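Local coordinates for uncharacterized protein (Legionella pneumophila subsp. pneumophila, PDB 5DGG), which is of unknown function but, as a LupA-domain protein of peptidase clan CA, may remove ubiquitin from a protein target such as another bacterial effector, at residues 21-26 against 44-49; 66-71 against 137-142; 92-97 against 117-122. All coordinates share one frame; numbering follows the deposited sequence. Where two conformers were deposited one is given.

In the fold
In this central piece of a longer protein, contact chemistry differs with place around one five-stranded mixed sheet. Contact 2 is the core one, its centre about 4 Å from the centre of the chain, and joins strand 65-70 to helix 132-146 through a tyrosine-serine hydrogen bond and an aromatic pair. Contacts 1 and 3 involve the outermost strands, 22-29 and 115-120, are partly buried and have no hydrogen bond between their segments: methyl groups meet a carboxylate oxygen in one, an imidazole face meets backbone in the other. K71 NZ of contact 2 bonds to the D46 and V47 carbonyl oxygens in contact 1, and V67 touches L97 between contacts 2 and 3.

Contact 1: 21-26 against 44-49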
loop_
_atom_site.group_PDB
_atom_site.type_symbol
_atom_site.label_atom_id
_atom_site.label_comp_id
_atom_site.label_asym_id
_atom_site.label_seq_id
_atom_site.Cartn_x
_atom_site.Cartn_y
_atom_site.Cartn_z
ATOM N N ARG A 21 11.005 -10.832 -5.449
ATOM C CA ARG A 21 11.677 -9.775 -4.670
ATOM C C ARG A 21 10.708 -8.694 -4.122
ATOM O O ARG A 21 11.122 -7.749 -3.476
ATOM C CB ARG A 21 12.779 -9.160 -5.514
ATOM C CG ARG A 21 12.337 -8.530 -6.810
ATOM C CD ARG A 21 13.503 -8.535 -7.830
ATOM N NE ARG A 21 14.684 -7.855 -7.303
ATOM C CZ ARG A 21 15.002 -6.561 -7.508
ATOM N NH1 ARG A 21 14.280 -5.766 -8.298
ATOM N NH2 ARG A 21 16.092 -6.070 -6.949
ATOM N N ILE A 22 9.427 -8.836 -4.393
ATOM C CA ILE A 22 8.418 -7.902 -3.909
ATOM C C ILE A 22 7.581 -8.590 -2.862
ATOM O O ILE A 22 6.899 -9.620 -3.158
ATOM C CB ILE A 22 7.493 -7.415 -5.037
ATOM C CG1 ILE A 22 8.286 -6.747 -6.151
ATOM C CG2 ILE A 22 6.403 -6.471 -4.505
ATOM C CD1 ILE A 22 7.553 -6.629 -7.469
ATOM N N VAL A 23 7.599 -8.062 -1.652
ATOM C CA VAL A 23 6.696 -8.552 -0.621
ATOM C C VAL A 23 5.529 -7.615 -0.422
ATOM O O VAL A 23 5.719 -6.412 -0.316
ATOM C CB VAL A 23 7.425 -8.723 0.700
ATOM C CG1 VAL A 23 6.476 -9.020 1.868
ATOM C CG2 VAL A 23 8.485 -9.808 0.552
ATOM N N VAL A 24 4.322 -8.176 -0.293
ATOM C CA VAL A 24 3.158 -7.416 0.039
ATOM C C VAL A 24 2.688 -7.957 1.376
ATOM O O VAL A 24 2.292 -9.123 1.497
ATOM C CB VAL A 24 2.044 -7.501 -1.040
ATOM C CG1 VAL A 24 0.836 -6.618 -0.641
ATOM C CG2 VAL A 24 2.592 -7.125 -2.396
ATOM N N MET A 25 2.786 -7.133 2.400
ATOM C CA MET A 25 2.377 -7.544 3.740
ATOM C C MET A 25 0.870 -7.450 3.915
ATOM O O MET A 25 0.197 -6.754 3.171
ATOM C CB MET A 25 2.991 -6.658 4.794
ATOM C CG MET A 25 4.404 -6.300 4.510
ATOM S SD MET A 25 5.419 -6.249 5.949
ATOM C CE MET A 25 5.639 -8.026 5.849
ATOM N N ALA A 26 0.390 -8.149 4.945
ATOM C CA ALA A 26 -1.004 -8.074 5.340
ATOM C C ALA A 26 -1.341 -6.700 5.862
ATOM O O ALA A 26 -0.476 -5.913 6.299
ATOM C CB ALA A 26 -1.333 -9.108 6.399
ATOM N N ALA A 44 10.954 -7.324 9.884
ATOM C CA ALA A 44 12.405 -7.256 10.075
ATOM C C ALA A 44 13.074 -8.333 9.221
ATOM O O ALA A 44 14.058 -8.078 8.503
ATOM C CB ALA A 44 12.761 -7.433 11.535
ATOM N N SER A 45 12.499 -9.526 9.223
ATOM C CA SER A 45 13.061 -10.576 8.411
ATOM C C SER A 45 13.170 -10.186 6.923
ATOM O O SER A 45 14.173 -10.455 6.283
ATOM C CB SER A 45 12.253 -11.838 8.556
ATOM O OG SER A 45 12.754 -12.738 7.621
ATOM N N ASP A 46 12.134 -9.553 6.389
ATOM C CA ASP A 46 12.104 -9.095 4.996
ATOM C C ASP A 46 13.030 -7.897 4.771
ATOM O O ASP A 46 13.747 -7.848 3.774
ATOM C CB ASP A 46 10.679 -8.713 4.622
ATOM C CG ASP A 46 9.756 -9.911 4.531
ATOM O OD1 ASP A 46 10.239 -11.049 4.334
ATOM O OD2 ASP A 46 8.550 -9.689 4.625
ATOM N N VAL A 47 13.043 -6.952 5.708
ATOM C CA VAL A 47 13.941 -5.824 5.626
ATOM C C VAL A 47 15.374 -6.266 5.444
ATOM O O VAL A 47 16.082 -5.680 4.652
ATOM C CB VAL A 47 13.782 -4.882 6.814
ATOM C CG1 VAL A 47 14.970 -3.953 6.955
ATOM C CG2 VAL A 47 12.505 -4.084 6.613
ATOM N N PHE A 48 15.768 -7.316 6.155
ATOM C CA PHE A 48 17.141 -7.739 6.178
ATOM C C PHE A 48 17.394 -8.954 5.309
ATOM O O PHE A 48 18.484 -9.549 5.365
ATOM C CB PHE A 48 17.630 -7.931 7.641
ATOM C CG PHE A 48 17.710 -6.652 8.401
ATOM C CD1 PHE A 48 18.666 -5.710 8.085
ATOM C CD2 PHE A 48 16.783 -6.352 9.417
ATOM C CE1 PHE A 48 18.708 -4.534 8.765
ATOM C CE2 PHE A 48 16.828 -5.156 10.095
ATOM C CZ PHE A 48 17.814 -4.254 9.784
ATOM N N ASN A 49 16.447 -9.302 4.443
ATOM C CA ASN A 49 16.616 -10.438 3.577
ATOM C C ASN A 49 17.073 -9.954 2.204
ATOM O O ASN A 49 16.370 -9.154 1.552
ATOM C CB ASN A 49 15.338 -11.245 3.448
ATOM C CG ASN A 49 15.499 -12.424 2.501
ATOM O OD1 ASN A 49 16.467 -12.473 1.719
ATOM N ND2 ASN A 49 14.580 -13.356 2.548
#
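The carboxylate of D46 is the flat group that meets strand 22-29, and it does so through one oxygen: V23 and M25 both put methyl groups against OD2. V23 CG1 lies 3.5 Å from D46 OD2, and M25 CE comes within 3.6 Å of the same OD2, so the oxygen faces the gap between two methyls. A second flat group, the ring of F48 just past the helix end, has V47 CG1 over the centre of one face.

V23 CB points toward the helix, and with CG1 anti to the backbone N (chi1 171°) CG1 is the nearer of its two methyls to D46 OD2, CG2 being at 4.1 Å; the two side chains cross at about a right angle. M25 reaches the carboxylate differently: its chain bends at chi2 and chi3, and it slides past D46 in the opposite direction. The contact is thus one of apolar groups beside a carboxylate, with 94 Å² buried in all. In the fold it lies within the beta-alpha-beta unit formed by strand 22-29, helix 33-47 and strand 54-60. I55 of the last strand touches both M25 and D46, whereas V24 points away from the helix and touches M15.

Contact 2: 66-71 against 137-142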
loop_
_atom_site.group_PDB
_atom_site.type_symbol
_atom_site.label_atom_id
_atom_site.label_comp_id
_atom_site.label_asym_id
_atom_site.label_seq_id
_atom_site.Cartn_x
_atom_site.Cartn_y
_atom_site.Cartn_z
ATOM N N GLY A 66 -1.134 3.650 1.648
ATOM C CA GLY A 66 -0.136 2.689 1.225
ATOM C C GLY A 66 1.263 3.094 1.617
ATOM O O GLY A 66 1.607 4.267 1.619
ATOM N N VAL A 67 2.042 2.114 2.044
ATOM C CA VAL A 67 3.418 2.290 2.373
ATOM C C VAL A 67 4.264 1.419 1.462
ATOM O O VAL A 67 4.038 0.184 1.392
ATOM C CB VAL A 67 3.645 1.855 3.834
ATOM C CG1 VAL A 67 5.126 1.853 4.192
ATOM C CG2 VAL A 67 2.840 2.717 4.750
ATOM N N TYR A 68 5.237 2.015 0.796
ATOM C CA TYR A 68 6.100 1.316 -0.175
ATOM C C TYR A 68 7.555 1.550 0.154
ATOM O O TYR A 68 8.064 2.677 0.017
ATOM C CB TYR A 68 5.774 1.719 -1.632
ATOM C CG TYR A 68 4.312 1.696 -1.843
ATOM C CD1 TYR A 68 3.696 0.532 -2.208
ATOM C CD2 TYR A 68 3.532 2.837 -1.671
ATOM C CE1 TYR A 68 2.340 0.462 -2.345
ATOM C CE2 TYR A 68 2.177 2.780 -1.798
ATOM C CZ TYR A 68 1.581 1.587 -2.115
ATOM O OH TYR A 68 0.219 1.492 -2.318
ATOM N N LEU A 69 8.217 0.485 0.598
ATOM C CA LEU A 69 9.631 0.531 0.956
ATOM C C LEU A 69 10.462 -0.096 -0.149
ATOM O O LEU A 69 10.170 -1.225 -0.595
ATOM C CB LEU A 69 9.881 -0.219 2.285
ATOM C CG LEU A 69 11.315 -0.251 2.841
ATOM C CD1 LEU A 69 11.815 1.104 3.325
ATOM C CD2 LEU A 69 11.425 -1.228 4.008
ATOM N N SER A 70 11.468 0.633 -0.584
ATOM C CA SER A 70 12.413 0.217 -1.598
ATOM C C SER A 70 13.773 0.206 -0.959
ATOM O O SER A 70 14.202 1.190 -0.331
ATOM C CB SER A 70 12.455 1.200 -2.791
ATOM O OG SER A 70 11.223 1.284 -3.400
ATOM N N LYS A 71 14.485 -0.900 -1.109
ATOM C CA LYS A 71 15.865 -1.017 -0.590
ATOM C C LYS A 71 16.870 -0.301 -1.454
ATOM O O LYS A 71 16.576 0.044 -2.631
ATOM C CB LYS A 71 16.228 -2.482 -0.483
ATOM C CG LYS A 71 15.504 -3.145 0.631
ATOM C CD LYS A 71 16.101 -4.499 0.902
ATOM C CE LYS A 71 15.195 -5.285 1.789
ATOM N NZ LYS A 71 15.864 -6.582 2.078
ATOM N N CYS A 137 -5.567 0.053 -3.153
ATOM C CA CYS A 137 -5.428 -1.232 -3.821
ATOM C C CYS A 137 -4.930 -1.061 -5.228
ATOM O O CYS A 137 -3.945 -1.722 -5.675
ATOM C CB CYS A 137 -6.747 -1.999 -3.845
ATOM S SG CYS A 137 -7.114 -2.840 -2.309
ATOM N N ALA A 138 -5.538 -0.109 -5.937
ATOM C CA ALA A 138 -5.159 0.121 -7.318
ATOM C C ALA A 138 -3.758 0.712 -7.411
ATOM O O ALA A 138 -2.964 0.347 -8.284
ATOM C CB ALA A 138 -6.154 1.023 -8.009
ATOM N N TYR A 139 -3.448 1.647 -6.529
ATOM C CA TYR A 139 -2.089 2.219 -6.505
ATOM C C TYR A 139 -1.004 1.151 -6.207
ATOM O O TYR A 139 0.115 1.201 -6.790
ATOM C CB TYR A 139 -2.025 3.445 -5.584
ATOM C CG TYR A 139 -0.750 4.281 -5.705
ATOM C CD1 TYR A 139 -0.629 5.239 -6.665
ATOM C CD2 TYR A 139 0.333 4.083 -4.827
ATOM C CE1 TYR A 139 0.526 5.975 -6.831
ATOM C CE2 TYR A 139 1.493 4.839 -4.939
ATOM C CZ TYR A 139 1.586 5.789 -5.958
ATOM O OH TYR A 139 2.686 6.571 -6.125
ATOM N N SER A 140 -1.352 0.203 -5.322
ATOM C CA SER A 140 -0.482 -0.878 -4.993
ATOM C C SER A 140 -0.198 -1.785 -6.225
ATOM O O SER A 140 0.913 -2.300 -6.432
ATOM C CB SER A 140 -1.065 -1.683 -3.822
ATOM O OG SER A 140 -1.117 -0.888 -2.635
ATOM N N HIS A 141 -1.223 -2.047 -7.011
ATOM C CA HIS A 141 -1.043 -2.714 -8.293
ATOM C C HIS A 141 -0.125 -1.891 -9.226
ATOM O O HIS A 141 0.771 -2.428 -9.850
ATOM C CB HIS A 141 -2.402 -2.985 -8.921
ATOM C CG HIS A 141 -3.118 -4.148 -8.315
ATOM N ND1 HIS A 141 -2.865 -5.448 -8.690
ATOM C CD2 HIS A 141 -4.017 -4.222 -7.314
ATOM C CE1 HIS A 141 -3.603 -6.269 -7.970
ATOM N NE2 HIS A 141 -4.313 -5.550 -7.129
ATOM N N LYS A 142 -0.339 -0.585 -9.309
ATOM C CA LYS A 142 0.520 0.255 -10.098
ATOM C C LYS A 142 1.975 0.127 -9.648
ATOM O O LYS A 142 2.891 0.019 -10.497
ATOM C CB LYS A 142 0.083 1.700 -9.981
ATOM C CG LYS A 142 1.022 2.661 -10.704
ATOM C CD LYS A 142 0.654 4.116 -10.480
ATOM C CE LYS A 142 1.321 4.946 -11.582
ATOM N NZ LYS A 142 1.104 6.393 -11.378
#
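S140 OG is gripped from two directions: it accepts a hydrogen bond from Y68 OH, 2.7 Å away, and gives its own proton to the carbonyl oxygen of T136, one turn back in the helix. The chi1 of -65° sets OG beside the backbone N, where it can serve both partners. The approach to the tyrosine is regular. OG lies near the plane of the Y68 ring, at its edge, and the angle CZ-OH-OG within this bond is about 124°. Rotation of the phenol hydroxyl is therefore fixed, and a buried polar pair is satisfied inside the protein.

The preceding residue, Y139, meets the same ring in another way. Its edge is directed at the face of Y68 in an offset edge-to-face pair, with centroids 5.7 Å apart and planes at 62°. Y68 CE2 lies 3.8 Å from both CD2 and CE2 of Y139, while Y68 OH stands 3.6 Å from Y139 CD2, near the plane of the Y139 ring. Y139 is itself held at its far end by a hydrogen bond from OH to E84 OE2, and its ring stacks with F86. Consecutive helix residues thus hold one strand tyrosine by polar and aromatic means.

Helix 132-146 packed on strand 65-70, the middle strand of the mixed sheet, is an ordinary helix-on-sheet layer of an alpha/beta fold; the sheet with its flanking helices is consistent with the papain-like architecture of peptidase clan CA.

Contact 3: 92-97 against 117-122; sequences EGAAVL and IRHTGP
The linker between strand 81-86 and helix 98-108, part of a beta-alpha-beta crossover that ends in the parallel strand 115-120, rests on H119 of that last strand through A94 and A95. Residues 92-97 have helical backbone angles without the regular bonding; L97 N bonds to A94 O at 2.8 Å, while the other two bonds there are weak. Their backbone comes over one face of the H119 imidazole, with A95 N 3.6 Å above the ring plane and displaced toward the rim. The shortest approach is A95 CA to H119 CE1, 3.5 Å. Two methyls complete the fit: A94 CB is 3.8 Å from H119 CD2, and A95 CB lies at the same distance from H119 CE1.

With chi1 at -67°, the ring stands beside the backbone N of H119, with one face against the linker backbone. Its orientation is fixed by a hydrogen bond between NE2 and OD1 of D98, at the start of the following helix. The histidine meets the linker with a ring face and the helix through NE2. Around this junction, A94 packs on L85 of strand 81-86, P91 touches H119, and T120, pointing away from the linker, hydrogen-bonds through OG1 to E84.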
loop_
_atom_site.group_PDB
_atom_site.type_symbol
_atom_site.label_atom_id
_atom_site.label_comp_id
_atom_site.label_asym_id
_atom_site.label_seq_id
_atom_site.Cartn_x
_atom_site.Cartn_y
_atom_site.Cartn_z
ATOM N N GLU A 92 -0.305 15.613 1.224
ATOM C CA GLU A 92 -0.217 16.294 2.527
ATOM C C GLU A 92 -0.737 15.438 3.673
ATOM O O GLU A 92 -0.156 15.450 4.761
ATOM C CB GLU A 92 -0.895 17.697 2.513
ATOM C CG GLU A 92 -2.419 17.683 2.462
ATOM C CD GLU A 92 -3.038 19.072 2.307
ATOM O OE1 GLU A 92 -2.298 20.026 1.974
ATOM O OE2 GLU A 92 -4.265 19.212 2.500
ATOM N N GLY A 93 -1.783 14.661 3.439
ATOM C CA GLY A 93 -2.355 13.825 4.481
ATOM C C GLY A 93 -1.500 12.620 4.852
ATOM O O GLY A 93 -1.705 12.022 5.896
ATOM N N ALA A 94 -0.529 12.243 4.007
ATOM C CA ALA A 94 0.330 11.111 4.344
ATOM C C ALA A 94 1.222 11.364 5.572
ATOM O O ALA A 94 1.787 10.429 6.160
ATOM C CB ALA A 94 1.177 10.729 3.130
ATOM N N ALA A 95 1.346 12.631 5.981
ATOM C CA ALA A 95 2.128 13.040 7.163
ATOM C C ALA A 95 1.717 12.265 8.398
ATOM O O ALA A 95 2.530 12.002 9.292
ATOM C CB ALA A 95 1.973 14.546 7.401
ATOM N N VAL A 96 0.474 11.826 8.400
ATOM C CA VAL A 96 -0.053 11.084 9.519
ATOM C C VAL A 96 0.682 9.739 9.714
ATOM O O VAL A 96 0.637 9.149 10.784
ATOM C CB VAL A 96 -1.588 10.931 9.351
ATOM C CG1 VAL A 96 -1.948 9.765 8.445
ATOM C CG2 VAL A 96 -2.268 10.807 10.687
ATOM N N LEU A 97 1.384 9.250 8.689
ATOM C CA LEU A 97 2.130 8.002 8.794
ATOM C C LEU A 97 3.604 8.141 9.086
ATOM O O LEU A 97 4.244 7.113 9.304
ATOM C CB LEU A 97 1.995 7.132 7.522
ATOM C CG LEU A 97 0.588 6.590 7.235
ATOM C CD1 LEU A 97 0.612 5.739 5.990
ATOM C CD2 LEU A 97 0.034 5.792 8.376
ATOM N N ILE A 117 11.940 9.571 3.409
ATOM C CA ILE A 117 10.500 9.646 3.311
ATOM C C ILE A 117 10.061 10.521 2.150
ATOM O O ILE A 117 10.640 11.610 1.924
ATOM C CB ILE A 117 9.892 10.244 4.600
ATOM C CG1 ILE A 117 10.136 9.277 5.733
ATOM C CG2 ILE A 117 8.404 10.514 4.455
ATOM C CD1 ILE A 117 9.485 9.729 7.024
ATOM N N ARG A 118 9.021 10.095 1.450
ATOM C CA ARG A 118 8.318 11.022 0.551
ATOM C C ARG A 118 6.840 10.768 0.561
ATOM O O ARG A 118 6.411 9.606 0.695
ATOM C CB ARG A 118 8.889 10.931 -0.833
ATOM C CG ARG A 118 8.369 9.832 -1.675
ATOM C CD ARG A 118 9.191 9.754 -2.951
ATOM N NE ARG A 118 8.377 10.094 -4.071
ATOM C CZ ARG A 118 7.860 9.215 -4.913
ATOM N NH1 ARG A 118 7.152 9.677 -5.910
ATOM N NH2 ARG A 118 8.089 7.908 -4.797
ATOM N N HIS A 119 6.053 11.848 0.531
ATOM C CA HIS A 119 4.593 11.738 0.560
ATOM C C HIS A 119 4.069 11.754 -0.856
ATOM O O HIS A 119 4.553 12.550 -1.649
ATOM C CB HIS A 119 3.993 12.914 1.304
ATOM C CG HIS A 119 4.322 12.929 2.752
ATOM N ND1 HIS A 119 4.243 14.065 3.521
ATOM C CD2 HIS A 119 4.791 11.952 3.571
ATOM C CE1 HIS A 119 4.591 13.786 4.766
ATOM N NE2 HIS A 119 4.952 12.511 4.821
ATOM N N THR A 120 3.093 10.913 -1.184
ATOM C CA THR A 120 2.491 10.933 -2.520
ATOM C C THR A 120 0.976 10.855 -2.441
ATOM O O THR A 120 0.397 10.482 -1.428
ATOM C CB THR A 120 2.970 9.758 -3.402
ATOM O OG1 THR A 120 2.644 8.561 -2.729
ATOM C CG2 THR A 120 4.475 9.812 -3.654
ATOM N N GLY A 121 0.341 11.226 -3.535
ATOM C CA GLY A 121 -1.101 10.995 -3.742
ATOM C C GLY A 121 -1.347 10.649 -5.223
ATOM O O GLY A 121 -0.435 10.619 -6.006
ATOM N N PRO A 122 -2.589 10.375 -5.603
ATOM C CA PRO A 122 -2.877 9.998 -6.960
ATOM C C PRO A 122 -3.029 11.167 -7.923
ATOM O O PRO A 122 -3.217 12.294 -7.511
ATOM C CB PRO A 122 -4.232 9.254 -6.842
ATOM C CG PRO A 122 -4.880 9.915 -5.682
ATOM C CD PRO A 122 -3.784 10.349 -4.746
#